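Local atomic coordinates of amidohydrolase (Pseudomonas aeruginosa, PDB entry 2I5G), a protein that probably acts as a metallodipeptidase of the M19 (membrane dipeptidase) family, hydrolysing dipeptides with a TIM-barrel catalytic fold. Residues 39-44 against 52-57; 45-50 against 105-110; 34-39 against 75-80; 249-254 against 276-281. The protein carries 2 engineered substitutions. All blocks are in the same frame, centred on the assembly; numbering follows the deposited sequence.

Contact 1. Residues 39-44 against 52-57; sequences CTVSVW and NNITAS. Engineered in segment 52-57: T55 (natural residue Ala).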
loop_
_atom_site.group_PDB
_atom_site.type_symbol
_atom_site.label_atom_id
_atom_site.label_comp_id
_atom_site.label_asym_id
_atom_site.label_seq_id
_atom_site.Cartn_x
_atom_site.Cartn_y
_atom_site.Cartn_z
ATOM N N CYS A 39 -11.968 -18.737 -10.087
ATOM C CA CYS A 39 -12.957 -18.054 -9.272
ATOM C C CYS A 39 -12.321 -17.119 -8.258
ATOM O O CYS A 39 -11.446 -17.512 -7.485
ATOM C CB CYS A 39 -13.858 -19.065 -8.565
ATOM S SG CYS A 39 -14.855 -20.024 -9.723
ATOM N N THR A 40 -12.773 -15.873 -8.279
ATOM C CA THR A 40 -12.277 -14.849 -7.384
ATOM C C THR A 40 -12.812 -15.005 -5.965
ATOM O O THR A 40 -14.016 -15.129 -5.752
ATOM C CB THR A 40 -12.661 -13.460 -7.906
ATOM O OG1 THR A 40 -12.160 -13.303 -9.239
ATOM C CG2 THR A 40 -12.084 -12.378 -7.023
ATOM N N VAL A 41 -11.899 -14.990 -4.999
ATOM C CA VAL A 41 -12.253 -15.109 -3.591
ATOM C C VAL A 41 -11.690 -13.904 -2.817
ATOM O O VAL A 41 -11.603 -13.923 -1.586
ATOM C CB VAL A 41 -11.681 -16.418 -2.977
ATOM C CG1 VAL A 41 -12.108 -17.622 -3.814
ATOM C CG2 VAL A 41 -10.177 -16.346 -2.901
ATOM N N SER A 42 -11.322 -12.851 -3.544
ATOM C CA SER A 42 -10.754 -11.665 -2.915
ATOM C C SER A 42 -10.529 -10.532 -3.912
ATOM O O SER A 42 -10.079 -10.765 -5.039
ATOM C CB SER A 42 -9.416 -12.036 -2.249
ATOM O OG SER A 42 -8.713 -10.905 -1.764
ATOM N N VAL A 43 -10.848 -9.307 -3.491
ATOM C CA VAL A 43 -10.646 -8.125 -4.330
ATOM C C VAL A 43 -10.141 -6.929 -3.514
ATOM O O VAL A 43 -9.135 -6.321 -3.870
ATOM C CB VAL A 43 -11.938 -7.760 -5.141
ATOM C CG1 VAL A 43 -13.149 -8.138 -4.371
ATOM C CG2 VAL A 43 -11.969 -6.275 -5.482
ATOM N N TRP A 44 -10.819 -6.597 -2.420
ATOM C CA TRP A 44 -10.388 -5.485 -1.571
ATOM C C TRP A 44 -9.906 -6.006 -0.212
ATOM O O TRP A 44 -9.141 -5.334 0.483
ATOM C CB TRP A 44 -11.538 -4.492 -1.340
ATOM C CG TRP A 44 -11.907 -3.599 -2.514
ATOM C CD1 TRP A 44 -13.159 -3.401 -3.023
ATOM C CD2 TRP A 44 -11.032 -2.748 -3.272
ATOM N NE1 TRP A 44 -13.122 -2.483 -4.043
ATOM C CE2 TRP A 44 -11.831 -2.065 -4.219
ATOM C CE3 TRP A 44 -9.651 -2.495 -3.244
ATOM C CZ2 TRP A 44 -11.296 -1.145 -5.131
ATOM C CZ3 TRP A 44 -9.120 -1.580 -4.149
ATOM C CH2 TRP A 44 -9.945 -0.917 -5.080
ATOM N N ASN A 52 -11.148 -16.058 5.142
ATOM C CA ASN A 52 -12.547 -16.355 5.427
ATOM C C ASN A 52 -13.316 -16.741 4.171
ATOM O O ASN A 52 -14.146 -17.660 4.192
ATOM C CB ASN A 52 -13.216 -15.152 6.089
ATOM C CG ASN A 52 -12.823 -14.997 7.541
ATOM O OD1 ASN A 52 -13.101 -13.972 8.164
ATOM N ND2 ASN A 52 -12.180 -16.020 8.094
ATOM N N ASN A 53 -13.047 -16.032 3.081
ATOM C CA ASN A 53 -13.713 -16.316 1.823
ATOM C C ASN A 53 -13.334 -17.712 1.353
ATOM O O ASN A 53 -14.142 -18.416 0.746
ATOM C CB ASN A 53 -13.315 -15.294 0.759
ATOM C CG ASN A 53 -13.853 -13.910 1.050
ATOM O OD1 ASN A 53 -14.890 -13.764 1.693
ATOM N ND2 ASN A 53 -13.162 -12.885 0.559
ATOM N N ILE A 54 -12.098 -18.109 1.637
ATOM C CA ILE A 54 -11.619 -19.419 1.237
ATOM C C ILE A 54 -12.307 -20.499 2.073
ATOM O O ILE A 54 -12.681 -21.561 1.558
ATOM C CB ILE A 54 -10.079 -19.501 1.379
ATOM C CG1 ILE A 54 -9.431 -18.547 0.371
ATOM C CG2 ILE A 54 -9.595 -20.926 1.155
ATOM C CD1 ILE A 54 -7.917 -18.586 0.353
ATOM N N THR A 55 -12.477 -20.223 3.363
ATOM C CA THR A 55 -13.146 -21.164 4.248
ATOM C C THR A 55 -14.576 -21.338 3.749
ATOM O O THR A 55 -15.069 -22.459 3.610
ATOM C CB THR A 55 -13.164 -20.649 5.708
ATOM O OG1 THR A 55 -11.873 -20.851 6.301
ATOM C CG2 THR A 55 -14.230 -21.377 6.529
ATOM N N ALA A 56 -15.229 -20.215 3.467
ATOM C CA ALA A 56 -16.599 -20.240 2.972
ATOM C C ALA A 56 -16.675 -20.969 1.631
ATOM O O ALA A 56 -17.645 -21.673 1.356
ATOM C CB ALA A 56 -17.124 -18.822 2.829
ATOM N N SER A 57 -15.649 -20.800 0.804
ATOM C CA SER A 57 -15.601 -21.448 -0.502
ATOM C C SER A 57 -15.442 -22.963 -0.357
ATOM O O SER A 57 -16.186 -23.732 -0.958
ATOM C CB SER A 57 -14.445 -20.877 -1.330
ATOM O OG SER A 57 -14.620 -19.489 -1.576
#
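V41 and N53 come within 5.7 Å of each other, CA to CA, near the C-terminal end of barrel strand 36-40, where helix 47-63 lies back across it. This is a beta-alpha unit of the TIM barrel expected for M19 dipeptidases. The packed part centres on V41, whose side chain is directed at the helix and whose two methyls divide the work. V41 CG1 lies beside the backbone N, anti to the carbonyl carbon (chi1 -53°), and meets S57 OG at 3.8 Å, one helical turn beyond N53. That torsion puts V41 CG2 between the backbone N and the carbonyl carbon, 4.0 Å from I54 CG1. Y90 of strand 86-92 touches V41, I54 and S57, closing this buried side. Toward the outside the contact turns polar. The amide of N53 donates from ND2 to V41 O at 2.8 Å, with a bent N-H...O angle of 143° and the donor lying above the carbonyl plane. The same ND2 is also bonded to E45 OE1, so two acceptors fix the rotation of the amide. The outward-facing side of the helix is the loose one: N52, A56 and the engineered T55 are exposed and make no contact with segment 39-44. On the inner side S57 folds back on its own helix, and N53 O receives S57 OG at 2.6 Å and S57 N at 2.8 Å from opposite faces of its plane.

Contact 2. Residues 45-50 against 105-110; sequences EGFQAT and VEVFKQ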
loop_
_atom_site.group_PDB
_atom_site.type_symbol
_atom_site.label_atom_id
_atom_site.label_comp_id
_atom_site.label_asym_id
_atom_site.label_seq_id
_atom_site.Cartn_x
_atom_site.Cartn_y
_atom_site.Cartn_z
ATOM N N GLU A 45 -10.345 -7.209 0.150
ATOM C CA GLU A 45 -10.007 -7.827 1.434
ATOM C C GLU A 45 -8.535 -8.061 1.788
ATOM O O GLU A 45 -7.698 -8.306 0.921
ATOM C CB GLU A 45 -10.766 -9.151 1.582
ATOM C CG GLU A 45 -11.100 -9.840 0.271
ATOM C CD GLU A 45 -12.481 -9.481 -0.246
ATOM O OE1 GLU A 45 -13.480 -9.828 0.420
ATOM O OE2 GLU A 45 -12.568 -8.853 -1.318
ATOM N N GLY A 46 -8.239 -7.987 3.085
ATOM C CA GLY A 46 -6.886 -8.208 3.565
ATOM C C GLY A 46 -6.664 -9.693 3.780
ATOM O O GLY A 46 -7.433 -10.508 3.266
ATOM N N PHE A 47 -5.635 -10.054 4.546
ATOM C CA PHE A 47 -5.325 -11.465 4.807
ATOM C C PHE A 47 -6.485 -12.280 5.386
ATOM O O PHE A 47 -7.129 -13.048 4.672
ATOM C CB PHE A 47 -4.117 -11.587 5.745
ATOM C CG PHE A 47 -3.752 -13.009 6.077
ATOM C CD1 PHE A 47 -3.215 -13.851 5.105
ATOM C CD2 PHE A 47 -3.978 -13.521 7.351
ATOM C CE1 PHE A 47 -2.911 -15.179 5.395
ATOM C CE2 PHE A 47 -3.678 -14.846 7.651
ATOM C CZ PHE A 47 -3.144 -15.677 6.669
ATOM N N GLN A 48 -6.750 -12.117 6.678
ATOM C CA GLN A 48 -7.818 -12.871 7.326
ATOM C C GLN A 48 -9.176 -12.819 6.626
ATOM O O GLN A 48 -9.878 -13.827 6.568
ATOM C CB GLN A 48 -7.969 -12.442 8.795
ATOM C CG GLN A 48 -8.956 -13.303 9.602
ATOM C CD GLN A 48 -8.598 -13.402 11.080
ATOM O OE1 GLN A 48 -7.655 -12.773 11.539
ATOM N NE2 GLN A 48 -9.354 -14.199 11.826
ATOM N N ALA A 49 -9.566 -11.668 6.093
ATOM C CA ALA A 49 -10.861 -11.606 5.418
ATOM C C ALA A 49 -10.820 -12.487 4.169
ATOM O O ALA A 49 -11.823 -13.095 3.803
ATOM C CB ALA A 49 -11.220 -10.155 5.049
ATOM N N THR A 50 -9.658 -12.559 3.523
ATOM C CA THR A 50 -9.512 -13.393 2.335
ATOM C C THR A 50 -9.576 -14.862 2.754
ATOM O O THR A 50 -10.223 -15.682 2.097
ATOM C CB THR A 50 -8.166 -13.115 1.604
ATOM O OG1 THR A 50 -8.198 -11.802 1.023
ATOM C CG2 THR A 50 -7.920 -14.151 0.508
ATOM N N VAL A 105 2.470 -15.553 0.450
ATOM C CA VAL A 105 2.369 -16.054 -0.912
ATOM C C VAL A 105 2.355 -17.580 -0.856
ATOM O O VAL A 105 1.549 -18.225 -1.515
ATOM C CB VAL A 105 3.546 -15.582 -1.799
ATOM C CG1 VAL A 105 3.465 -16.263 -3.162
ATOM C CG2 VAL A 105 3.502 -14.063 -1.962
ATOM N N GLU A 106 3.233 -18.157 -0.050
ATOM C CA GLU A 106 3.288 -19.608 0.078
ATOM C C GLU A 106 2.088 -20.160 0.858
ATOM O O GLU A 106 1.635 -21.276 0.602
ATOM C CB GLU A 106 4.590 -20.010 0.765
ATOM C CG GLU A 106 4.723 -21.487 1.069
ATOM C CD GLU A 106 6.106 -21.836 1.581
ATOM O OE1 GLU A 106 6.566 -21.185 2.548
ATOM O OE2 GLU A 106 6.732 -22.757 1.016
ATOM N N VAL A 107 1.581 -19.376 1.807
ATOM C CA VAL A 107 0.442 -19.779 2.627
ATOM C C VAL A 107 -0.814 -19.958 1.787
ATOM O O VAL A 107 -1.513 -20.968 1.904
ATOM C CB VAL A 107 0.119 -18.728 3.725
ATOM C CG1 VAL A 107 -1.139 -19.139 4.479
ATOM C CG2 VAL A 107 1.285 -18.587 4.687
ATOM N N PHE A 108 -1.109 -18.971 0.949
ATOM C CA PHE A 108 -2.305 -19.041 0.117
ATOM C C PHE A 108 -2.183 -20.132 -0.925
ATOM O O PHE A 108 -3.165 -20.799 -1.260
ATOM C CB PHE A 108 -2.577 -17.687 -0.541
ATOM C CG PHE A 108 -3.222 -16.695 0.383
ATOM C CD1 PHE A 108 -4.450 -16.984 0.979
ATOM C CD2 PHE A 108 -2.605 -15.480 0.667
ATOM C CE1 PHE A 108 -5.056 -16.074 1.844
ATOM C CE2 PHE A 108 -3.199 -14.563 1.532
ATOM C CZ PHE A 108 -4.429 -14.860 2.123
ATOM N N LYS A 109 -0.973 -20.311 -1.438
ATOM C CA LYS A 109 -0.730 -21.351 -2.417
ATOM C C LYS A 109 -1.101 -22.674 -1.763
ATOM O O LYS A 109 -1.729 -23.522 -2.393
ATOM C CB LYS A 109 0.741 -21.361 -2.827
ATOM C CG LYS A 109 1.133 -22.525 -3.718
ATOM C CD LYS A 109 0.428 -22.507 -5.059
ATOM C CE LYS A 109 0.784 -23.769 -5.835
ATOM N NZ LYS A 109 0.177 -23.801 -7.188
ATOM N N GLN A 110 -0.715 -22.846 -0.495
ATOM C CA GLN A 110 -1.032 -24.070 0.245
ATOM C C GLN A 110 -2.536 -24.208 0.472
ATOM O O GLN A 110 -3.029 -25.296 0.770
ATOM C CB GLN A 110 -0.328 -24.096 1.603
ATOM C CG GLN A 110 1.184 -24.230 1.545
ATOM C CD GLN A 110 1.787 -24.633 2.883
ATOM O OE1 GLN A 110 1.104 -24.655 3.908
ATOM N NE2 GLN A 110 3.076 -24.951 2.878
#
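The rings of F47 and F108 meet obliquely between the first turn of helix 47-63 and helix 103-110, two helices on the outer layer of the TIM barrel. Their centroids are 5.3 Å apart and their planes are inclined at 58°. F47 CD1 makes the nearest approach, 3.4 Å from F108 CZ. With CG anti to the backbone N (chi1 179°), the F47 side chain extends toward helix 103-110, and V107 CG1 reaches the edge of its ring at F47 CE1, 4.4 Å away. T50, one turn along, crosses F108 at about a right angle and lays its methyl CG2 against F108 CE1 at 3.7 Å. In the next shell F47 stacks on Y104, while F108 meets F92 edge-to-face and also touches V51 and I54, so its ring is embedded between helix and sheet. No hydrogen bond joins the two segments, and the polar groups serve to hold the helix start. E99 OE1 accepts from F47 N at the first turn, and G46 occupies the N-cap position. T50 turns its hydroxyl away from F108 toward S42 OG and G46, and T50 OG1 donates to G46 O at 2.7 Å while T50 N reaches that oxygen at 3.0 Å from the opposite face of the carbonyl plane.

Contact 3. Residues 34-39 against 75-80; sequences LTAANC and ADIRKA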
loop_
_atom_site.group_PDB
_atom_site.type_symbol
_atom_site.label_atom_id
_atom_site.label_comp_id
_atom_site.label_asym_id
_atom_site.label_seq_id
_atom_site.Cartn_x
_atom_site.Cartn_y
_atom_site.Cartn_z
ATOM N N LEU A 34 -18.700 -26.386 -18.597
ATOM C CA LEU A 34 -17.473 -25.774 -18.103
ATOM C C LEU A 34 -16.609 -26.828 -17.420
ATOM O O LEU A 34 -17.095 -27.590 -16.586
ATOM C CB LEU A 34 -17.826 -24.661 -17.109
ATOM C CG LEU A 34 -16.761 -23.648 -16.688
ATOM C CD1 LEU A 34 -16.313 -22.846 -17.898
ATOM C CD2 LEU A 34 -17.331 -22.714 -15.627
ATOM N N THR A 35 -15.330 -26.876 -17.777
ATOM C CA THR A 35 -14.419 -27.843 -17.176
ATOM C C THR A 35 -13.776 -27.245 -15.931
ATOM O O THR A 35 -13.741 -27.878 -14.874
ATOM C CB THR A 35 -13.310 -28.257 -18.153
ATOM O OG1 THR A 35 -13.899 -28.717 -19.375
ATOM C CG2 THR A 35 -12.471 -29.372 -17.559
ATOM N N ALA A 36 -13.272 -26.022 -16.054
ATOM C CA ALA A 36 -12.644 -25.363 -14.917
ATOM C C ALA A 36 -12.772 -23.849 -15.011
ATOM O O ALA A 36 -13.017 -23.303 -16.086
ATOM C CB ALA A 36 -11.181 -25.766 -14.829
ATOM N N ALA A 37 -12.609 -23.173 -13.877
ATOM C CA ALA A 37 -12.713 -21.724 -13.854
ATOM C C ALA A 37 -11.937 -21.038 -12.729
ATOM O O ALA A 37 -11.859 -21.542 -11.608
ATOM C CB ALA A 37 -14.174 -21.325 -13.782
ATOM N N ASN A 38 -11.357 -19.882 -13.053
ATOM C CA ASN A 38 -10.620 -19.064 -12.089
ATOM C C ASN A 38 -11.674 -18.289 -11.300
ATOM O O ASN A 38 -12.220 -17.301 -11.793
ATOM C CB ASN A 38 -9.705 -18.062 -12.814
ATOM C CG ASN A 38 -9.114 -17.004 -11.876
ATOM O OD1 ASN A 38 -9.467 -16.930 -10.699
ATOM N ND2 ASN A 38 -8.209 -16.179 -12.403
ATOM N N CYS A 39 -11.968 -18.737 -10.087
ATOM C CA CYS A 39 -12.957 -18.054 -9.272
ATOM C C CYS A 39 -12.321 -17.119 -8.258
ATOM O O CYS A 39 -11.446 -17.512 -7.485
ATOM C CB CYS A 39 -13.858 -19.065 -8.565
ATOM S SG CYS A 39 -14.855 -20.024 -9.723
ATOM N N ALA A 75 -3.699 -31.435 -13.463
ATOM C CA ALA A 75 -4.163 -32.807 -13.375
ATOM C C ALA A 75 -5.578 -32.792 -12.793
ATOM O O ALA A 75 -6.374 -33.689 -13.061
ATOM C CB ALA A 75 -3.240 -33.612 -12.487
ATOM N N ASP A 76 -5.889 -31.776 -11.991
ATOM C CA ASP A 76 -7.226 -31.671 -11.415
ATOM C C ASP A 76 -8.210 -31.303 -12.533
ATOM O O ASP A 76 -9.404 -31.617 -12.467
ATOM C CB ASP A 76 -7.265 -30.607 -10.311
ATOM C CG ASP A 76 -6.427 -30.987 -9.097
ATOM O OD1 ASP A 76 -6.617 -32.102 -8.555
ATOM O OD2 ASP A 76 -5.582 -30.166 -8.676
ATOM N N ILE A 77 -7.693 -30.642 -13.562
ATOM C CA ILE A 77 -8.513 -30.240 -14.690
ATOM C C ILE A 77 -8.909 -31.452 -15.517
ATOM O O ILE A 77 -10.047 -31.569 -15.954
ATOM C CB ILE A 77 -7.768 -29.234 -15.559
ATOM C CG1 ILE A 77 -7.433 -28.009 -14.711
ATOM C CG2 ILE A 77 -8.612 -28.847 -16.752
ATOM C CD1 ILE A 77 -6.887 -26.847 -15.486
ATOM N N ARG A 78 -7.962 -32.358 -15.720
ATOM C CA ARG A 78 -8.208 -33.578 -16.476
ATOM C C ARG A 78 -9.169 -34.448 -15.679
ATOM O O ARG A 78 -10.042 -35.107 -16.243
ATOM C CB ARG A 78 -6.887 -34.321 -16.725
ATOM C CG ARG A 78 -7.033 -35.814 -17.012
ATOM C CD ARG A 78 -5.757 -36.408 -17.613
ATOM N NE ARG A 78 -4.539 -36.043 -16.883
ATOM C CZ ARG A 78 -4.176 -36.535 -15.699
ATOM N NH1 ARG A 78 -4.934 -37.431 -15.079
ATOM N NH2 ARG A 78 -3.041 -36.132 -15.138
ATOM N N LYS A 79 -9.014 -34.429 -14.360
ATOM C CA LYS A 79 -9.877 -35.214 -13.489
ATOM C C LYS A 79 -11.315 -34.703 -13.556
ATOM O O LYS A 79 -12.256 -35.482 -13.710
ATOM C CB LYS A 79 -9.372 -35.147 -12.049
ATOM C CG LYS A 79 -10.239 -35.920 -11.077
ATOM C CD LYS A 79 -9.809 -35.738 -9.627
ATOM C CE LYS A 79 -8.429 -36.326 -9.365
ATOM N NZ LYS A 79 -8.002 -36.120 -7.949
ATOM N N ALA A 80 -11.479 -33.391 -13.446
ATOM C CA ALA A 80 -12.799 -32.786 -13.488
ATOM C C ALA A 80 -13.539 -33.130 -14.781
ATOM O O ALA A 80 -14.735 -33.429 -14.768
ATOM C CB ALA A 80 -12.679 -31.281 -13.342
#
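T35 and A36 lie alongside one face of helix 74-82, the CA of T35 being 6.4 Å from that of A80 and the CA of A36 equally far from that of I77. The segment 34-39 runs into strand 36-40, so the contact seats a helix of the TIM barrel's outer layer on the beginning of a barrel strand. T35 makes the largest share of the contact. T35 OG1 lies beside the backbone N (chi1 -54°) and is bonded to V12 N, which sets T35 CG2 anti to its own nitrogen. The side chain crosses that of I77 at about a right angle, T35 CG2 coming within 4.0 Å of I77 CG2 and 3.6 Å of I77 O. Next to this, A36 CB points at the helix and lies 4.4 Å from I77 CG1, while A80 CB rests 3.9 Å from T35 O. I77 continues inward onto I11 and I13, linking the helix to the neighbouring strand 13-17. With no hydrogen bond between the segments, they are held by buried van der Waals contacts, methyl against methyl or methylene and methyl against carbonyl oxygen. The small side chains of A36 and A80 are consistent with the close backbone approach, and the polar end of T35 is satisfied on the sheet side.

Contact 4. Residues 249-254 against 276-281; sequences DFTQGH and GKIVNP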
loop_
_atom_site.group_PDB
_atom_site.type_symbol
_atom_site.label_atom_id
_atom_site.label_comp_id
_atom_site.label_asym_id
_atom_site.label_seq_id
_atom_site.Cartn_x
_atom_site.Cartn_y
_atom_site.Cartn_z
ATOM N N ASP A 249 -15.627 -13.052 -17.146
ATOM C CA ASP A 249 -15.822 -12.055 -16.110
ATOM C C ASP A 249 -17.302 -12.088 -15.725
ATOM O O ASP A 249 -17.925 -11.051 -15.519
ATOM C CB ASP A 249 -15.419 -10.675 -16.640
ATOM C CG ASP A 249 -15.268 -9.639 -15.541
ATOM O OD1 ASP A 249 -15.033 -10.030 -14.379
ATOM O OD2 ASP A 249 -15.364 -8.425 -15.843
ATOM N N PHE A 250 -17.860 -13.296 -15.643
ATOM C CA PHE A 250 -19.260 -13.471 -15.261
ATOM C C PHE A 250 -19.496 -13.005 -13.822
ATOM O O PHE A 250 -18.784 -13.416 -12.902
ATOM C CB PHE A 250 -19.672 -14.941 -15.376
ATOM C CG PHE A 250 -20.264 -15.309 -16.707
ATOM C CD1 PHE A 250 -21.335 -14.584 -17.234
ATOM C CD2 PHE A 250 -19.773 -16.399 -17.426
ATOM C CE1 PHE A 250 -21.909 -14.939 -18.455
ATOM C CE2 PHE A 250 -20.341 -16.762 -18.649
ATOM C CZ PHE A 250 -21.413 -16.029 -19.163
ATOM N N THR A 251 -20.501 -12.155 -13.637
ATOM C CA THR A 251 -20.846 -11.624 -12.318
ATOM C C THR A 251 -22.219 -12.162 -11.907
ATOM O O THR A 251 -22.919 -11.575 -11.073
ATOM C CB THR A 251 -20.902 -10.086 -12.346
ATOM O OG1 THR A 251 -21.963 -9.657 -13.209
ATOM C CG2 THR A 251 -19.599 -9.523 -12.867
ATOM N N GLN A 252 -22.579 -13.295 -12.501
ATOM C CA GLN A 252 -23.858 -13.954 -12.272
ATOM C C GLN A 252 -24.352 -14.050 -10.827
ATOM O O GLN A 252 -23.703 -14.641 -9.959
ATOM C CB GLN A 252 -23.817 -15.347 -12.890
ATOM C CG GLN A 252 -25.180 -15.935 -13.132
ATOM C CD GLN A 252 -25.118 -17.230 -13.902
ATOM O OE1 GLN A 252 -24.583 -17.282 -15.008
ATOM N NE2 GLN A 252 -25.672 -18.288 -13.321
ATOM N N GLY A 253 -25.523 -13.463 -10.586
ATOM C CA GLY A 253 -26.126 -13.495 -9.265
ATOM C C GLY A 253 -25.908 -12.278 -8.383
ATOM O O GLY A 253 -26.617 -12.086 -7.399
ATOM N N HIS A 254 -24.932 -11.448 -8.724
ATOM C CA HIS A 254 -24.658 -10.274 -7.912
ATOM C C HIS A 254 -25.595 -9.115 -8.172
ATOM O O HIS A 254 -26.213 -9.028 -9.234
ATOM C CB HIS A 254 -23.208 -9.834 -8.100
ATOM C CG HIS A 254 -22.235 -10.639 -7.300
ATOM N ND1 HIS A 254 -22.310 -10.737 -5.927
ATOM C CD2 HIS A 254 -21.165 -11.378 -7.674
ATOM C CE1 HIS A 254 -21.325 -11.501 -5.490
ATOM N NE2 HIS A 254 -20.616 -11.903 -6.530
ATOM N N GLY A 276 -22.452 1.493 -15.225
ATOM C CA GLY A 276 -23.758 1.698 -15.812
ATOM C C GLY A 276 -24.472 0.357 -15.786
ATOM O O GLY A 276 -24.098 -0.532 -15.022
ATOM N N LYS A 277 -25.495 0.207 -16.620
ATOM C CA LYS A 277 -26.258 -1.033 -16.696
ATOM C C LYS A 277 -25.342 -2.214 -17.018
ATOM O O LYS A 277 -24.449 -2.103 -17.859
ATOM C CB LYS A 277 -27.329 -0.908 -17.782
ATOM C CG LYS A 277 -28.255 0.285 -17.597
ATOM C CD LYS A 277 -28.441 1.090 -18.896
ATOM C CE LYS A 277 -27.208 1.936 -19.262
ATOM N NZ LYS A 277 -26.015 1.142 -19.677
ATOM N N ILE A 278 -25.566 -3.340 -16.349
ATOM C CA ILE A 278 -24.762 -4.535 -16.582
ATOM C C ILE A 278 -25.540 -5.509 -17.462
ATOM O O ILE A 278 -26.400 -6.250 -16.994
ATOM C CB ILE A 278 -24.385 -5.245 -15.248
ATOM C CG1 ILE A 278 -23.650 -4.277 -14.316
ATOM C CG2 ILE A 278 -23.491 -6.446 -15.536
ATOM C CD1 ILE A 278 -22.335 -3.748 -14.880
ATOM N N VAL A 279 -25.230 -5.498 -18.749
ATOM C CA VAL A 279 -25.902 -6.370 -19.693
ATOM C C VAL A 279 -24.868 -7.134 -20.503
ATOM O O VAL A 279 -24.139 -6.545 -21.304
ATOM C CB VAL A 279 -26.769 -5.546 -20.648
ATOM C CG1 VAL A 279 -27.555 -6.466 -21.564
ATOM C CG2 VAL A 279 -27.702 -4.641 -19.847
ATOM N N ASN A 280 -24.793 -8.444 -20.298
ATOM C CA ASN A 280 -23.831 -9.252 -21.035
ATOM C C ASN A 280 -24.273 -9.367 -22.488
ATOM O O ASN A 280 -25.458 -9.217 -22.800
ATOM C CB ASN A 280 -23.712 -10.647 -20.417
ATOM C CG ASN A 280 -23.374 -10.604 -18.938
ATOM O OD1 ASN A 280 -22.580 -9.770 -18.494
ATOM N ND2 ASN A 280 -23.967 -11.511 -18.169
ATOM N N PRO A 281 -23.326 -9.623 -23.403
ATOM C CA PRO A 281 -23.677 -9.746 -24.818
ATOM C C PRO A 281 -24.787 -10.763 -25.021
ATOM O O PRO A 281 -24.818 -11.793 -24.354
ATOM C CB PRO A 281 -22.366 -10.180 -25.455
ATOM C CG PRO A 281 -21.357 -9.470 -24.625
ATOM C CD PRO A 281 -21.869 -9.724 -23.222
HETATM O O HOH W 1 -20.378 -9.816 -15.898
HETATM O O HOH W 2 -23.138 -12.283 -15.655
#
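N280 reaches across from one loop to F250 and, through two waters, to the backbone of another, in the region beyond strand 244-246 of the TIM barrel. Its CB is directed at segment 249-254 and carries CG anti to the carbonyl carbon (chi1 -55°), which turns the amide toward F250 and the two waters. From CG the two branches part. N280 OD1 takes a weak hydrogen bond from water 1 at 3.4 Å; that water also donates to D249 O at 2.8 Å and is bonded to T251 OG1 at 3.1 Å, so it ties three residues together. ND2 ends the chain with a double role. N280 ND2 lies at the edge of the F250 ring, near its plane and 4.0 Å from F250 CE1, the amide and ring planes standing 80° apart. N280 ND2 also donates to water 2 at 2.8 Å, and water 2, itself in plane at the F250 ring edge, weakly accepts from T251 N. Beside the amide, T251 OG1 comes within 4.2 Å of I278 CG2, and both of these residues touch F259 of helix 256-263. The T251 end of the site is shaped by a type II beta turn from T251 to H254, closed by H254 N donating to T251 O at 3.1 Å; G253 adopts its positive phi. Direct contact between the loops is thus slight, and no hydrogen bond links them without a water between. The chemistry implies a hydrated junction in which the N280 amide, using both its oxygen and its nitrogen, couples the loops through solvent.

Overall arrangement
Contacts 1, 2 and 3 cluster in the part of the TIM barrel between residues 34 and 110. Contacts 1 and 3 share strand 36-40 and meet in sequence at C39, though their centres are 18 Å apart. Contact 1 is nested inside the loop closed by contact 3. Contacts 1 and 2 share helix 47-63, with centres only 9 Å apart, and touch directly where I54 packs on F108; along the chain their segments alternate. Contact 4 follows later in the sequence, between loops on either side of helix 256-263, and touches none of the others, its centre lying 19 to 27 Å from theirs. Three contacts therefore fasten outer helices to one another or to strand 36-40 and the chain just after it, while the fourth joins two late loops.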